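Local coordinates for fervidolysin (Fervidobacterium pennivorans, PDB 1R6V), which degrades keratin into peptides as a calcium-binding, subtilisin-like serine protease, allowing its bacterium to grow on native feathers, at residues A[596-599]-A[604-607]; A[630-635]-A[664-669]. The protein carries 1 engineered substitution. All blocks are in the same frame, centred on the assembly; numbering follows the deposited sequence.

Interaction 1: residues A[596-599]-A[604-607]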
# COMPACT_ATOMS: atom_id res chain seq x y z
N TYR A 596 -12.10 17.45 -36.83
CA TYR A 596 -12.80 16.20 -36.54
C TYR A 596 -13.04 16.16 -35.04
O TYR A 596 -12.10 16.33 -34.26
CB TYR A 596 -11.96 14.98 -36.95
CG TYR A 596 -11.60 14.93 -38.41
CD1 TYR A 596 -10.40 15.49 -38.87
CD2 TYR A 596 -12.45 14.34 -39.33
CE1 TYR A 596 -10.07 15.45 -40.22
CE2 TYR A 596 -12.13 14.29 -40.69
CZ TYR A 596 -10.94 14.86 -41.12
OH TYR A 596 -10.63 14.84 -42.47
N ASP A 597 -14.28 15.95 -34.63
CA ASP A 597 -14.62 15.90 -33.21
C ASP A 597 -14.72 14.45 -32.78
O ASP A 597 -15.60 13.72 -33.22
CB ASP A 597 -15.94 16.64 -32.95
CG ASP A 597 -16.27 16.78 -31.47
OD1 ASP A 597 -15.39 16.52 -30.62
OD2 ASP A 597 -17.41 17.16 -31.15
N LEU A 598 -13.79 14.04 -31.92
CA LEU A 598 -13.75 12.67 -31.43
C LEU A 598 -14.20 12.59 -29.98
O LEU A 598 -14.05 11.55 -29.34
CB LEU A 598 -12.32 12.14 -31.55
CG LEU A 598 -11.77 12.14 -32.98
CD1 LEU A 598 -10.32 11.69 -32.98
CD2 LEU A 598 -12.61 11.22 -33.85
N SER A 599 -14.75 13.69 -29.46
CA SER A 599 -15.19 13.76 -28.07
C SER A 599 -16.08 12.62 -27.60
O SER A 599 -16.17 12.37 -26.41
CB SER A 599 -15.90 15.09 -27.82
OG SER A 599 -15.00 16.18 -27.89
N GLN A 604 -8.43 4.46 -25.46
CA GLN A 604 -7.12 4.94 -25.87
C GLN A 604 -6.95 4.72 -27.36
O GLN A 604 -7.11 3.60 -27.86
CB GLN A 604 -6.04 4.25 -25.03
CG GLN A 604 -6.22 4.63 -23.56
CD GLN A 604 -5.36 3.82 -22.61
OE1 GLN A 604 -5.23 2.61 -22.76
NE2 GLN A 604 -4.78 4.49 -21.62
N ILE A 605 -6.65 5.79 -28.08
CA ILE A 605 -6.52 5.72 -29.53
C ILE A 605 -5.27 6.38 -30.07
O ILE A 605 -4.56 7.07 -29.34
CB ILE A 605 -7.73 6.42 -30.22
CG1 ILE A 605 -7.81 7.89 -29.79
CG2 ILE A 605 -9.04 5.69 -29.86
CD1 ILE A 605 -8.95 8.69 -30.43
N SER A 606 -5.01 6.12 -31.35
CA SER A 606 -3.89 6.72 -32.07
C SER A 606 -4.48 7.24 -33.38
O SER A 606 -5.53 6.77 -33.83
CB SER A 606 -2.77 5.70 -32.35
OG SER A 606 -2.20 5.23 -31.14
N PHE A 607 -3.79 8.20 -33.99
CA PHE A 607 -4.26 8.82 -35.23
C PHE A 607 -3.36 8.48 -36.40
O PHE A 607 -2.15 8.46 -36.27
CB PHE A 607 -4.28 10.36 -35.09
CG PHE A 607 -5.03 10.86 -33.89
CD1 PHE A 607 -6.34 10.45 -33.66
CD2 PHE A 607 -4.45 11.77 -33.02
CE1 PHE A 607 -7.06 10.94 -32.58
CE2 PHE A 607 -5.16 12.27 -31.93
CZ PHE A 607 -6.47 11.85 -31.71
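L598 meets I605 and F607 across the interior of the second beta-sandwich domain, at the point where strand 595-597 of one antiparallel sheet has just run out and strand 604-610 of the other is beginning. The CA atoms of L598 and I605 are 10.2 Å apart, a distance that side chains must bridge. Y596, the first residue of the segment, turns its ring into the same interior, against F574, while its OH is hydrogen-bonded to A589 O; tyrosine thus combines a buried ring with a satisfied hydroxyl. D597 falls on the exposed side of the strand, where a carboxylate is at home, and shapes the turn that follows. Its OD1 accepts from S599 N at 3.1 Å, closing an Asx turn; this N-H comes in from above the carboxylate plane, 54° out of it. The same oxygen uses its syn lone pair to take a second bond, from S599 OG at 2.8 Å. L598, between these two polar residues, sends its side chain inward. With CG anti to the carbonyl carbon (chi1 -59°) and an extended second torsion, CD1 becomes the leading atom and makes every contact that L598 has with residues 604-607. It comes obliquely onto the F607 ring, whose side chain points back at it, and touches CE1 more closely than CZ. Leucine suits the place because it is apolar and long enough to carry a single methyl, CD1, to both the F607 ring and the tip of I605. S599 ends the segment as a small polar residue holding the turn, its OG also bonded to L558 N on the neighbouring strand. Across the interior, I605 extends its longer branch toward the leucine, and the methyls I605 CD1 and L598 CD1 meet at 4.2 Å, beside the tighter 3.4 Å approach of L598 CD1 to F607 CE1.

Interaction 2: residues A[630-635]-A[664-669]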
# COMPACT_ATOMS: atom_id res chain seq x y z
N GLU A 630 -6.91 21.98 -24.43
CA GLU A 630 -5.52 22.32 -24.64
C GLU A 630 -5.07 21.99 -26.06
O GLU A 630 -5.29 20.89 -26.54
CB GLU A 630 -4.66 21.57 -23.64
CG GLU A 630 -3.21 21.97 -23.66
CD GLU A 630 -2.41 21.28 -22.59
OE1 GLU A 630 -2.82 21.36 -21.40
OE2 GLU A 630 -1.39 20.65 -22.93
N ASP A 631 -4.44 22.96 -26.73
CA ASP A 631 -3.95 22.71 -28.08
C ASP A 631 -2.59 22.05 -28.02
O ASP A 631 -1.69 22.51 -27.32
CB ASP A 631 -3.84 23.99 -28.90
CG ASP A 631 -5.18 24.57 -29.29
OD1 ASP A 631 -6.19 23.82 -29.32
OD2 ASP A 631 -5.23 25.78 -29.59
N ILE A 632 -2.45 20.97 -28.79
CA ILE A 632 -1.21 20.21 -28.86
C ILE A 632 -0.84 19.95 -30.31
O ILE A 632 -1.60 19.33 -31.05
CB ILE A 632 -1.36 18.84 -28.18
CG1 ILE A 632 -1.85 19.03 -26.74
CG2 ILE A 632 -0.03 18.11 -28.21
CD1 ILE A 632 -2.10 17.73 -25.99
N PRO A 633 0.34 20.43 -30.74
CA PRO A 633 0.77 20.21 -32.13
C PRO A 633 1.12 18.72 -32.34
O PRO A 633 1.70 18.08 -31.46
CB PRO A 633 1.99 21.12 -32.26
CG PRO A 633 2.58 21.08 -30.86
CD PRO A 633 1.34 21.19 -29.98
N VAL A 634 0.77 18.19 -33.50
CA VAL A 634 1.08 16.80 -33.83
C VAL A 634 1.59 16.74 -35.26
O VAL A 634 1.27 17.61 -36.07
CB VAL A 634 -0.16 15.86 -33.72
CG1 VAL A 634 -0.67 15.84 -32.28
CG2 VAL A 634 -1.26 16.31 -34.67
N TYR A 635 2.38 15.73 -35.57
CA TYR A 635 2.90 15.59 -36.91
C TYR A 635 3.36 14.16 -37.12
O TYR A 635 3.43 13.37 -36.18
CB TYR A 635 4.06 16.56 -37.16
CG TYR A 635 5.33 16.24 -36.41
CD1 TYR A 635 6.39 15.58 -37.03
CD2 TYR A 635 5.46 16.57 -35.06
CE1 TYR A 635 7.54 15.25 -36.33
CE2 TYR A 635 6.60 16.24 -34.35
CZ TYR A 635 7.64 15.58 -34.99
OH TYR A 635 8.75 15.26 -34.25
N VAL A 664 2.16 5.85 -29.49
CA VAL A 664 1.73 6.85 -28.52
C VAL A 664 0.21 6.93 -28.64
O VAL A 664 -0.35 6.89 -29.75
CB VAL A 664 2.38 8.23 -28.84
CG1 VAL A 664 1.63 9.35 -28.18
CG2 VAL A 664 3.84 8.23 -28.35
N TRP A 665 -0.46 7.01 -27.50
CA TRP A 665 -1.91 7.06 -27.51
C TRP A 665 -2.48 8.27 -26.80
O TRP A 665 -1.77 8.96 -26.08
CB TRP A 665 -2.49 5.78 -26.90
CG TRP A 665 -2.15 5.60 -25.45
CD1 TRP A 665 -2.87 6.04 -24.37
CD2 TRP A 665 -1.00 4.93 -24.91
NE1 TRP A 665 -2.24 5.69 -23.20
CE2 TRP A 665 -1.09 5.00 -23.50
CE3 TRP A 665 0.09 4.27 -25.49
CZ2 TRP A 665 -0.13 4.44 -22.65
CZ3 TRP A 665 1.06 3.71 -24.64
CH2 TRP A 665 0.94 3.80 -23.24
N TRP A 666 -3.77 8.50 -27.03
CA TRP A 666 -4.52 9.60 -26.44
C TRP A 666 -5.58 8.93 -25.56
O TRP A 666 -6.33 8.07 -26.03
CB TRP A 666 -5.19 10.43 -27.53
CG TRP A 666 -4.19 10.89 -28.56
CD1 TRP A 666 -3.74 10.18 -29.63
CD2 TRP A 666 -3.44 12.11 -28.53
NE1 TRP A 666 -2.76 10.88 -30.28
CE2 TRP A 666 -2.55 12.07 -29.63
CE3 TRP A 666 -3.44 13.24 -27.69
CZ2 TRP A 666 -1.66 13.11 -29.91
CZ3 TRP A 666 -2.55 14.27 -27.97
CH2 TRP A 666 -1.67 14.20 -29.07
N THR A 667 -5.61 9.33 -24.30
CA THR A 667 -6.53 8.75 -23.32
C THR A 667 -7.76 9.63 -23.12
O THR A 667 -7.64 10.77 -22.68
CB THR A 667 -5.77 8.54 -21.99
OG1 THR A 667 -4.63 7.71 -22.22
CG2 THR A 667 -6.65 7.86 -20.95
N ILE A 668 -8.92 9.09 -23.47
CA ILE A 668 -10.18 9.82 -23.36
C ILE A 668 -11.28 8.99 -22.70
O ILE A 668 -11.16 7.76 -22.58
CB ILE A 668 -10.66 10.32 -24.74
CG1 ILE A 668 -10.86 9.15 -25.70
CG2 ILE A 668 -9.66 11.33 -25.28
CD1 ILE A 668 -9.59 8.58 -26.26
N PHE A 669 -12.35 9.66 -22.29
CA PHE A 669 -13.43 8.98 -21.59
C PHE A 669 -14.83 9.15 -22.18
O PHE A 669 -15.81 8.67 -21.62
CB PHE A 669 -13.40 9.44 -20.12
CG PHE A 669 -12.03 9.35 -19.51
CD1 PHE A 669 -11.16 10.44 -19.55
CD2 PHE A 669 -11.57 8.15 -18.97
CE1 PHE A 669 -9.85 10.33 -19.08
CE2 PHE A 669 -10.26 8.03 -18.50
CZ PHE A 669 -9.40 9.12 -18.56
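W666 reaches across the domain interior to I632 and V634, and it does so with the far end of its indole. From CB, which points toward strand 630-638, a first torsion of -54° sets CG anti to the carbonyl carbon, and the ring then stands roughly perpendicular to the CA-CB-CG plane. Contact with residues 630-635 begins on the six-membered ring. CZ2 lies 3.7 Å from V634 CG1, and CH2 meets this same methyl, which approaches obliquely. This is facing-sheet packing in a beta-sandwich: strand 630-638 is an outermost strand of one sheet, strand 666-669 belongs to the other, and the CA atoms of I632 and W666 are 11.4 Å apart. Tryptophan suits such a gap because it is long and largely apolar. CZ3 has a different neighbour, I632 CD1, 4.0 Å away and beside the ring edge near its plane. The isoleucine and tryptophan side chains run antiparallel, one alongside the other. I632 reaches the ring with the end of its longer branch, and V634 with CG1, a methyl on CB itself; R529 makes a cation-pi contact with the indole.

In the fold
Both interactions are apolar and largely buried, and both join the same two sheets of the second beta-sandwich domain, away from the catalytic residues and the calcium ion. The centres of interactions 1 and 2 are about 8 Å apart. On one sheet they use the end of strand 595-597 and strand 630-638, where each contact has one partly exposed residue, L598 or I632; on the other they use neighbours, 604-610 and 666-669, linked by a probable hydrogen bond from W666 N to I605 O (2.8 Å). The rings of F607 and W666 stack, making one continuous core. The setting differs on the first sheet: in interaction 1 a single leucine in a turn is flanked by polar residues, whereas interaction 2 sets alternate strand residues against one indole.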